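Penicillin-binding protein 2 (Pbp2) (Helicobacter pylori, PDB 5LP5) probably cross-links peptidoglycan as a penicillin-binding transpeptidase of the cell inner membrane, and forms a complex with MreC in cell wall synthesis and cell shape. Local coordinates at residues G487-A499 and S506-Q518. Residues are numbered along the deposited sequence; the frame is centred on the assembly and turned at random.
Sequences GMYEVCNHKDGTA and SKITLACKTGTAQ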
loop_
_atom_site.group_PDB
_atom_site.type_symbol
_atom_site.label_atom_id
_atom_site.label_comp_id
_atom_site.label_asym_id
_atom_site.label_seq_id
_atom_site.Cartn_x
_atom_site.Cartn_y
_atom_site.Cartn_z
ATOM N N GLY A 487 -5.799 32.001 -39.049
ATOM C CA GLY A 487 -6.485 30.965 -39.796
ATOM C C GLY A 487 -7.226 30.017 -38.863
ATOM O O GLY A 487 -8.432 29.799 -39.034
ATOM N N MET A 488 -6.509 29.466 -37.876
ATOM C CA MET A 488 -7.102 28.547 -36.899
ATOM C C MET A 488 -8.249 29.252 -36.177
ATOM O O MET A 488 -9.304 28.664 -35.950
ATOM C CB MET A 488 -6.055 28.042 -35.891
ATOM C CG MET A 488 -4.951 27.158 -36.486
ATOM S SD MET A 488 -3.682 26.529 -35.348
ATOM C CE MET A 488 -4.740 25.366 -34.493
ATOM N N TYR A 489 -8.041 30.524 -35.840
ATOM C CA TYR A 489 -9.099 31.363 -35.274
ATOM C C TYR A 489 -10.354 31.339 -36.151
ATOM O O TYR A 489 -11.477 31.169 -35.659
ATOM C CB TYR A 489 -8.598 32.802 -35.106
ATOM C CG TYR A 489 -9.662 33.770 -34.618
ATOM C CD1 TYR A 489 -10.149 33.707 -33.316
ATOM C CD2 TYR A 489 -10.180 34.748 -35.466
ATOM C CE1 TYR A 489 -11.115 34.592 -32.882
ATOM C CE2 TYR A 489 -11.152 35.630 -35.040
ATOM C CZ TYR A 489 -11.607 35.553 -33.748
ATOM O OH TYR A 489 -12.561 36.434 -33.319
ATOM N N GLU A 490 -10.140 31.488 -37.457
ATOM C CA GLU A 490 -11.226 31.531 -38.431
ATOM C C GLU A 490 -11.940 30.185 -38.592
ATOM O O GLU A 490 -13.112 30.145 -38.921
ATOM C CB GLU A 490 -10.712 32.046 -39.788
ATOM C CG GLU A 490 -10.475 33.551 -39.820
ATOM C CD GLU A 490 -9.851 34.059 -41.112
ATOM O OE1 GLU A 490 -9.703 33.288 -42.091
ATOM O OE2 GLU A 490 -9.504 35.258 -41.148
ATOM N N VAL A 491 -11.248 29.085 -38.351
ATOM C CA VAL A 491 -11.876 27.764 -38.491
ATOM C C VAL A 491 -13.039 27.603 -37.528
ATOM O O VAL A 491 -14.047 26.985 -37.856
ATOM C CB VAL A 491 -10.873 26.611 -38.255
ATOM C CG1 VAL A 491 -11.576 25.269 -38.354
ATOM C CG2 VAL A 491 -9.739 26.666 -39.269
ATOM N N CYS A 492 -12.863 28.179 -36.343
ATOM C CA CYS A 492 -13.779 28.036 -35.217
ATOM C C CYS A 492 -14.749 29.211 -35.131
ATOM O O CYS A 492 -15.838 29.065 -34.576
ATOM C CB CYS A 492 -12.969 27.974 -33.922
ATOM S SG CYS A 492 -12.499 26.340 -33.301
ATOM N N ASN A 493 -14.344 30.366 -35.667
ATOM C CA ASN A 493 -15.054 31.634 -35.426
ATOM C C ASN A 493 -15.659 32.333 -36.653
ATOM O O ASN A 493 -16.649 33.046 -36.527
ATOM C CB ASN A 493 -14.122 32.603 -34.715
ATOM C CG ASN A 493 -13.733 32.111 -33.347
ATOM O OD1 ASN A 493 -14.552 32.102 -32.434
ATOM N ND2 ASN A 493 -12.484 31.675 -33.203
ATOM N N HIS A 494 -15.055 32.166 -37.825
ATOM C CA HIS A 494 -15.615 32.685 -39.084
ATOM C C HIS A 494 -16.734 31.743 -39.552
ATOM O O HIS A 494 -16.651 30.535 -39.369
ATOM C CB HIS A 494 -14.511 32.789 -40.141
ATOM C CG HIS A 494 -14.861 33.647 -41.323
ATOM N ND1 HIS A 494 -15.746 33.248 -42.307
ATOM C CD2 HIS A 494 -14.413 34.870 -41.695
ATOM C CE1 HIS A 494 -15.847 34.201 -43.215
ATOM N NE2 HIS A 494 -15.048 35.193 -42.871
ATOM N N LYS A 495 -17.775 32.291 -40.163
ATOM C CA LYS A 495 -18.978 31.511 -40.487
ATOM C C LYS A 495 -18.728 30.476 -41.587
ATOM O O LYS A 495 -19.395 29.439 -41.645
ATOM C CB LYS A 495 -20.125 32.452 -40.850
ATOM C CG LYS A 495 -20.444 33.416 -39.710
ATOM C CD LYS A 495 -21.633 34.320 -39.990
ATOM C CE LYS A 495 -22.066 35.072 -38.736
ATOM N NZ LYS A 495 -23.011 36.181 -39.062
ATOM N N ASP A 496 -17.740 30.761 -42.432
ATOM C CA ASP A 496 -17.274 29.836 -43.470
ATOM C C ASP A 496 -16.463 28.679 -42.917
ATOM O O ASP A 496 -16.405 27.604 -43.529
ATOM C CB ASP A 496 -16.412 30.593 -44.474
ATOM C CG ASP A 496 -17.204 31.581 -45.270
ATOM O OD1 ASP A 496 -18.420 31.353 -45.417
ATOM O OD2 ASP A 496 -16.619 32.566 -45.758
ATOM N N GLY A 497 -15.828 28.916 -41.772
ATOM C CA GLY A 497 -14.987 27.925 -41.110
ATOM C C GLY A 497 -15.626 26.558 -41.052
ATOM O O GLY A 497 -16.831 26.426 -40.821
ATOM N N THR A 498 -14.816 25.533 -41.282
ATOM C CA THR A 498 -15.311 24.157 -41.235
ATOM C C THR A 498 -15.939 23.828 -39.879
ATOM O O THR A 498 -16.936 23.123 -39.806
ATOM C CB THR A 498 -14.210 23.119 -41.571
ATOM O OG1 THR A 498 -14.696 21.796 -41.298
ATOM C CG2 THR A 498 -12.949 23.355 -40.765
ATOM N N ALA A 499 -15.363 24.375 -38.815
ATOM C CA ALA A 499 -15.778 24.054 -37.454
ATOM C C ALA A 499 -16.579 25.178 -36.798
ATOM O O ALA A 499 -16.338 25.516 -35.640
ATOM C CB ALA A 499 -14.542 23.749 -36.623
ATOM N N SER A 506 -19.364 27.925 -26.490
ATOM C CA SER A 506 -18.076 27.908 -25.795
ATOM C C SER A 506 -17.898 29.188 -25.005
ATOM O O SER A 506 -18.036 30.279 -25.553
ATOM C CB SER A 506 -16.905 27.770 -26.781
ATOM O OG SER A 506 -15.664 27.969 -26.111
ATOM N N LYS A 507 -17.562 29.057 -23.725
ATOM C CA LYS A 507 -17.424 30.215 -22.840
ATOM C C LYS A 507 -16.150 31.054 -23.086
ATOM O O LYS A 507 -16.021 32.161 -22.588
ATOM C CB LYS A 507 -17.529 29.754 -21.386
ATOM C CG LYS A 507 -18.973 29.469 -20.997
ATOM C CD LYS A 507 -19.159 28.480 -19.855
ATOM C CE LYS A 507 -20.633 28.127 -19.674
ATOM N NZ LYS A 507 -21.528 29.319 -19.618
ATOM N N ILE A 508 -15.238 30.524 -23.884
ATOM C CA ILE A 508 -13.993 31.201 -24.206
ATOM C C ILE A 508 -13.816 31.197 -25.718
ATOM O O ILE A 508 -14.453 30.403 -26.432
ATOM C CB ILE A 508 -12.787 30.442 -23.591
ATOM C CG1 ILE A 508 -12.947 30.272 -22.080
ATOM C CG2 ILE A 508 -11.464 31.145 -23.884
ATOM C CD1 ILE A 508 -12.872 31.569 -21.307
ATOM N N THR A 509 -12.919 32.055 -26.202
ATOM C CA THR A 509 -12.554 32.059 -27.614
ATOM C C THR A 509 -11.571 30.961 -27.953
ATOM O O THR A 509 -10.534 30.826 -27.311
ATOM C CB THR A 509 -11.974 33.401 -28.052
ATOM O OG1 THR A 509 -12.833 34.458 -27.602
ATOM C CG2 THR A 509 -11.901 33.468 -29.552
ATOM N N LEU A 510 -11.925 30.203 -28.990
ATOM C CA LEU A 510 -11.182 29.045 -29.438
ATOM C C LEU A 510 -10.517 29.285 -30.794
ATOM O O LEU A 510 -10.971 30.102 -31.591
ATOM C CB LEU A 510 -12.129 27.847 -29.553
ATOM C CG LEU A 510 -12.617 27.194 -28.260
ATOM C CD1 LEU A 510 -13.810 26.282 -28.474
ATOM C CD2 LEU A 510 -11.496 26.398 -27.633
ATOM N N ALA A 511 -9.443 28.536 -31.037
ATOM C CA ALA A 511 -8.750 28.496 -32.323
ATOM C C ALA A 511 -8.385 27.029 -32.611
ATOM O O ALA A 511 -7.743 26.385 -31.793
ATOM C CB ALA A 511 -7.501 29.357 -32.261
ATOM N N CYS A 512 -8.788 26.513 -33.768
ATOM C CA CYS A 512 -8.704 25.075 -34.063
ATOM C C CYS A 512 -8.225 24.770 -35.495
ATOM O O CYS A 512 -7.987 25.662 -36.309
ATOM C CB CYS A 512 -10.092 24.426 -33.842
ATOM S SG CYS A 512 -11.445 25.260 -34.738
ATOM N N LYS A 513 -8.057 23.483 -35.767
ATOM C CA LYS A 513 -7.923 22.941 -37.118
ATOM C C LYS A 513 -8.496 21.529 -37.092
ATOM O O LYS A 513 -8.173 20.728 -36.216
ATOM C CB LYS A 513 -6.467 22.913 -37.588
ATOM C CG LYS A 513 -6.270 22.379 -39.010
ATOM C CD LYS A 513 -6.815 23.337 -40.064
ATOM C CE LYS A 513 -7.191 22.639 -41.362
ATOM N NZ LYS A 513 -8.525 21.959 -41.307
ATOM N N THR A 514 -9.368 21.225 -38.036
ATOM C CA THR A 514 -9.926 19.883 -38.133
ATOM C C THR A 514 -9.056 19.030 -39.049
ATOM O O THR A 514 -8.158 19.549 -39.737
ATOM C CB THR A 514 -11.359 19.914 -38.687
ATOM O OG1 THR A 514 -11.405 20.781 -39.829
ATOM C CG2 THR A 514 -12.324 20.412 -37.622
ATOM N N GLY A 515 -9.326 17.724 -39.035
ATOM C CA GLY A 515 -8.726 16.780 -39.983
ATOM C C GLY A 515 -9.589 15.538 -40.185
ATOM O O GLY A 515 -10.463 15.222 -39.376
ATOM N N THR A 516 -9.374 14.848 -41.303
ATOM C CA THR A 516 -9.976 13.531 -41.515
ATOM C C THR A 516 -8.927 12.638 -42.151
ATOM O O THR A 516 -8.122 13.087 -42.968
ATOM C CB THR A 516 -11.262 13.564 -42.379
ATOM O OG1 THR A 516 -12.294 14.308 -41.708
ATOM C CG2 THR A 516 -11.780 12.147 -42.628
ATOM N N ALA A 517 -8.940 11.372 -41.749
ATOM C CA ALA A 517 -7.970 10.407 -42.223
ATOM C C ALA A 517 -8.659 9.152 -42.773
ATOM O O ALA A 517 -9.477 8.547 -42.083
ATOM C CB ALA A 517 -7.040 10.058 -41.084
ATOM N N GLN A 518 -8.331 8.774 -44.013
ATOM C CA GLN A 518 -8.888 7.563 -44.618
ATOM C C GLN A 518 -8.150 6.326 -44.126
ATOM O O GLN A 518 -6.980 6.419 -43.748
ATOM C CB GLN A 518 -8.812 7.622 -46.144
ATOM C CG GLN A 518 -9.998 8.293 -46.834
ATOM C CD GLN A 518 -9.632 9.622 -47.462
ATOM O OE1 GLN A 518 -8.566 9.758 -48.069
ATOM N NE2 GLN A 518 -10.508 10.612 -47.316
#
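Cys492, in the last turn of helix 475-493, is joined by a disulfide to Cys512, near the start of strand 511-517. Cys492 SG and Cys512 SG are 2.1 Å apart. In Cys512, SG sits between the backbone N and the carbonyl carbon (chi1 53°), which directs it at the helix. Val491 CG1 and Ala499 CB also pack on this sulfur. The helix and strand segments run nearly perpendicular, at 82°. Beside the disulfide, Cys512 N donates to Met488 O at 3.1 Å, from above the carbonyl plane. The Met488 side chain passes along the Cys512 carbonyl, and its CE bends back to 3.7 Å from Cys512 C. Asn493 CB lies over one face of the Tyr489 ring, toward its rim. Asn493 ND2 donates to Leu510 O (2.7 Å), nearly along the C=O axis, and to Tyr489 O of its own helix. Thr509 CG2 meets the edge of the Tyr489 ring at CE1, 3.6 Å away, while Tyr551 stacks on that ring. Further on, Thr498 CG2 points at Thr514 OG1.

Within this chain, strand 511-517 is an outermost strand of the five-stranded antiparallel sheet, paired with strand 542-549. Lys513, Thr514 and Gly515 fit the KTG motif of penicillin-binding transpeptidases, which probably borders the active site. The covalent link, the backbone bond and the amide bridge thus pin the helix end to the beginning of the strand that carries this motif.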